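Aminopeptidase N (Francisella tularensis subsp. tularensis, PDB 5DLL) is a zinc-dependent M1-family aminopeptidase that releases N-terminal amino acids, preferably alanine, from peptides and probably helps degrade intracellular peptides. Local coordinates at residues F35-S40 and E119-S124. Sequence-based numbering, arbitrary orientation.
Sequences FELDES and EGLYKS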
loop_
_atom_site.group_PDB
_atom_site.type_symbol
_atom_site.label_atom_id
_atom_site.label_comp_id
_atom_site.label_asym_id
_atom_site.label_seq_id
_atom_site.Cartn_x
_atom_site.Cartn_y
_atom_site.Cartn_z
ATOM N N PHE A 35 25.240 -18.056 -15.649
ATOM C CA PHE A 35 24.725 -18.922 -14.591
ATOM C C PHE A 35 24.664 -20.368 -15.080
ATOM O O PHE A 35 23.950 -20.676 -16.043
ATOM C CB PHE A 35 23.327 -18.482 -14.155
ATOM C CG PHE A 35 23.304 -17.199 -13.368
ATOM C CD1 PHE A 35 23.363 -15.967 -14.014
ATOM C CD2 PHE A 35 23.197 -17.219 -11.983
ATOM C CE1 PHE A 35 23.331 -14.784 -13.294
ATOM C CE2 PHE A 35 23.169 -16.037 -11.256
ATOM C CZ PHE A 35 23.234 -14.819 -11.915
ATOM N N GLU A 36 25.422 -21.240 -14.416
ATOM C CA GLU A 36 25.345 -22.675 -14.646
ATOM C C GLU A 36 24.553 -23.289 -13.502
ATOM O O GLU A 36 25.112 -23.654 -12.471
ATOM C CB GLU A 36 26.741 -23.277 -14.732
ATOM C CG GLU A 36 27.602 -22.595 -15.776
ATOM C CD GLU A 36 28.894 -23.327 -16.037
ATOM O OE1 GLU A 36 29.957 -22.677 -15.981
ATOM O OE2 GLU A 36 28.846 -24.549 -16.297
ATOM N N LEU A 37 23.241 -23.387 -13.702
ATOM C CA LEU A 37 22.319 -23.748 -12.635
ATOM C C LEU A 37 22.469 -25.191 -12.161
ATOM O O LEU A 37 22.547 -26.129 -12.964
ATOM C CB LEU A 37 20.868 -23.501 -13.069
ATOM C CG LEU A 37 20.467 -22.051 -13.345
ATOM C CD1 LEU A 37 18.972 -21.972 -13.617
ATOM C CD2 LEU A 37 20.848 -21.130 -12.191
ATOM N N ASP A 38 22.512 -25.336 -10.841
ATOM C CA ASP A 38 22.496 -26.630 -10.180
ATOM C C ASP A 38 21.933 -26.447 -8.773
ATOM O O ASP A 38 22.086 -25.382 -8.164
ATOM C CB ASP A 38 23.905 -27.224 -10.113
ATOM C CG ASP A 38 23.916 -28.631 -9.539
ATOM O OD1 ASP A 38 23.266 -29.524 -10.128
ATOM O OD2 ASP A 38 24.568 -28.840 -8.494
ATOM N N GLU A 39 21.275 -27.489 -8.275
ATOM C CA GLU A 39 20.705 -27.497 -6.933
ATOM C C GLU A 39 21.737 -27.102 -5.860
ATOM O O GLU A 39 21.465 -26.233 -5.034
ATOM C CB GLU A 39 20.118 -28.885 -6.646
ATOM C CG GLU A 39 19.480 -29.059 -5.276
ATOM C CD GLU A 39 19.079 -30.498 -5.001
ATOM O OE1 GLU A 39 19.439 -31.028 -3.925
ATOM O OE2 GLU A 39 18.409 -31.104 -5.866
ATOM N N SER A 40 22.918 -27.726 -5.898
ATOM C CA SER A 40 23.949 -27.551 -4.860
ATOM C C SER A 40 25.054 -26.560 -5.227
ATOM O O SER A 40 25.477 -25.756 -4.398
ATOM C CB SER A 40 24.618 -28.895 -4.554
ATOM O OG SER A 40 23.671 -29.874 -4.178
ATOM N N GLU A 119 16.787 -14.255 -0.023
ATOM C CA GLU A 119 17.518 -13.250 -0.788
ATOM C C GLU A 119 18.477 -13.975 -1.715
ATOM O O GLU A 119 18.623 -15.191 -1.622
ATOM C CB GLU A 119 18.326 -12.345 0.135
ATOM C CG GLU A 119 17.513 -11.510 1.100
ATOM C CD GLU A 119 18.368 -10.471 1.798
ATOM O OE1 GLU A 119 19.564 -10.755 2.044
ATOM O OE2 GLU A 119 17.847 -9.372 2.090
ATOM N N GLY A 120 19.144 -13.236 -2.595
ATOM C CA GLY A 120 20.041 -13.837 -3.580
ATOM C C GLY A 120 19.317 -14.885 -4.398
ATOM O O GLY A 120 18.118 -14.772 -4.630
ATOM N N LEU A 121 20.039 -15.911 -4.826
ATOM C CA LEU A 121 19.433 -17.002 -5.575
ATOM C C LEU A 121 18.988 -18.073 -4.591
ATOM O O LEU A 121 19.786 -18.532 -3.775
ATOM C CB LEU A 121 20.437 -17.570 -6.581
ATOM C CG LEU A 121 19.962 -18.683 -7.515
ATOM C CD1 LEU A 121 18.734 -18.266 -8.306
ATOM C CD2 LEU A 121 21.094 -19.058 -8.457
ATOM N N TYR A 122 17.714 -18.452 -4.647
ATOM C CA TYR A 122 17.208 -19.556 -3.834
ATOM C C TYR A 122 16.315 -20.474 -4.660
ATOM O O TYR A 122 16.007 -20.173 -5.806
ATOM C CB TYR A 122 16.485 -19.033 -2.585
ATOM C CG TYR A 122 15.363 -18.065 -2.852
ATOM C CD1 TYR A 122 14.074 -18.519 -3.120
ATOM C CD2 TYR A 122 15.582 -16.691 -2.812
ATOM C CE1 TYR A 122 13.038 -17.630 -3.361
ATOM C CE2 TYR A 122 14.552 -15.795 -3.047
ATOM C CZ TYR A 122 13.285 -16.272 -3.322
ATOM O OH TYR A 122 12.263 -15.389 -3.556
ATOM N N LYS A 123 15.920 -21.603 -4.078
ATOM C CA LYS A 123 15.141 -22.613 -4.791
ATOM C C LYS A 123 14.039 -23.180 -3.905
ATOM O O LYS A 123 14.318 -23.755 -2.855
ATOM C CB LYS A 123 16.059 -23.737 -5.267
ATOM C CG LYS A 123 15.422 -24.667 -6.282
ATOM C CD LYS A 123 16.412 -25.723 -6.734
ATOM C CE LYS A 123 15.719 -26.869 -7.449
ATOM N NZ LYS A 123 16.690 -27.925 -7.853
ATOM N N SER A 124 12.791 -23.025 -4.346
ATOM C CA SER A 124 11.628 -23.425 -3.555
ATOM C C SER A 124 10.574 -24.121 -4.422
ATOM O O SER A 124 9.777 -23.468 -5.099
ATOM C CB SER A 124 11.024 -22.197 -2.866
ATOM O OG SER A 124 12.023 -21.454 -2.185
#
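Two beta-sheets of the N-terminal domain face each other where Phe35, near the end of strand 26-36, and Leu37 just beyond it meet Leu121, at the corner where the chain turns in segment 119-124. A single methyl group, Leu121 CD2, makes both apolar contacts. It lies 4.3 Å from Leu37 CD2 and approaches the Phe35 ring obliquely, 4.5 Å from Phe35 CD2. With CG of Leu121 anti to the backbone N (chi1 -177°), the side chain is directed at Phe35 and Leu37, while the CA atoms of Leu37 and Leu121 stay 10.2 Å apart. The meeting methyls lie between the large mixed sheet and the four-stranded antiparallel sheet of the M1 N-terminal domain, in which 122-123 is an outer strand paired with 128-131; Thr42 and Leu201 also touch Leu121. Farther along, the two segments draw closer, with the CA atoms of Glu39 and Lys123 7.7 Å apart, and the character of the contact changes. Lys123, fully extended, reaches over to Glu39 in the turn that joins strands 26-36 and 42-52, and the two side chains cross at about a right angle. Lys123 NZ sits beside the aliphatic part of Glu39, 3.8 Å from Glu39 CB, whereas Glu39 OE2 is 4.1 Å from Lys123 NZ, too far for a salt bridge. Any attraction between these opposite charges is therefore probably modest, and the ammonium group instead hydrogen-bonds to Tyr164 OH. Within the same turn, Asp38 OD2 accepts a bond from Ser40 N (3.3 Å), an Asx turn in which the donor comes from above the carboxylate plane; Lys41 N also donates to this oxygen.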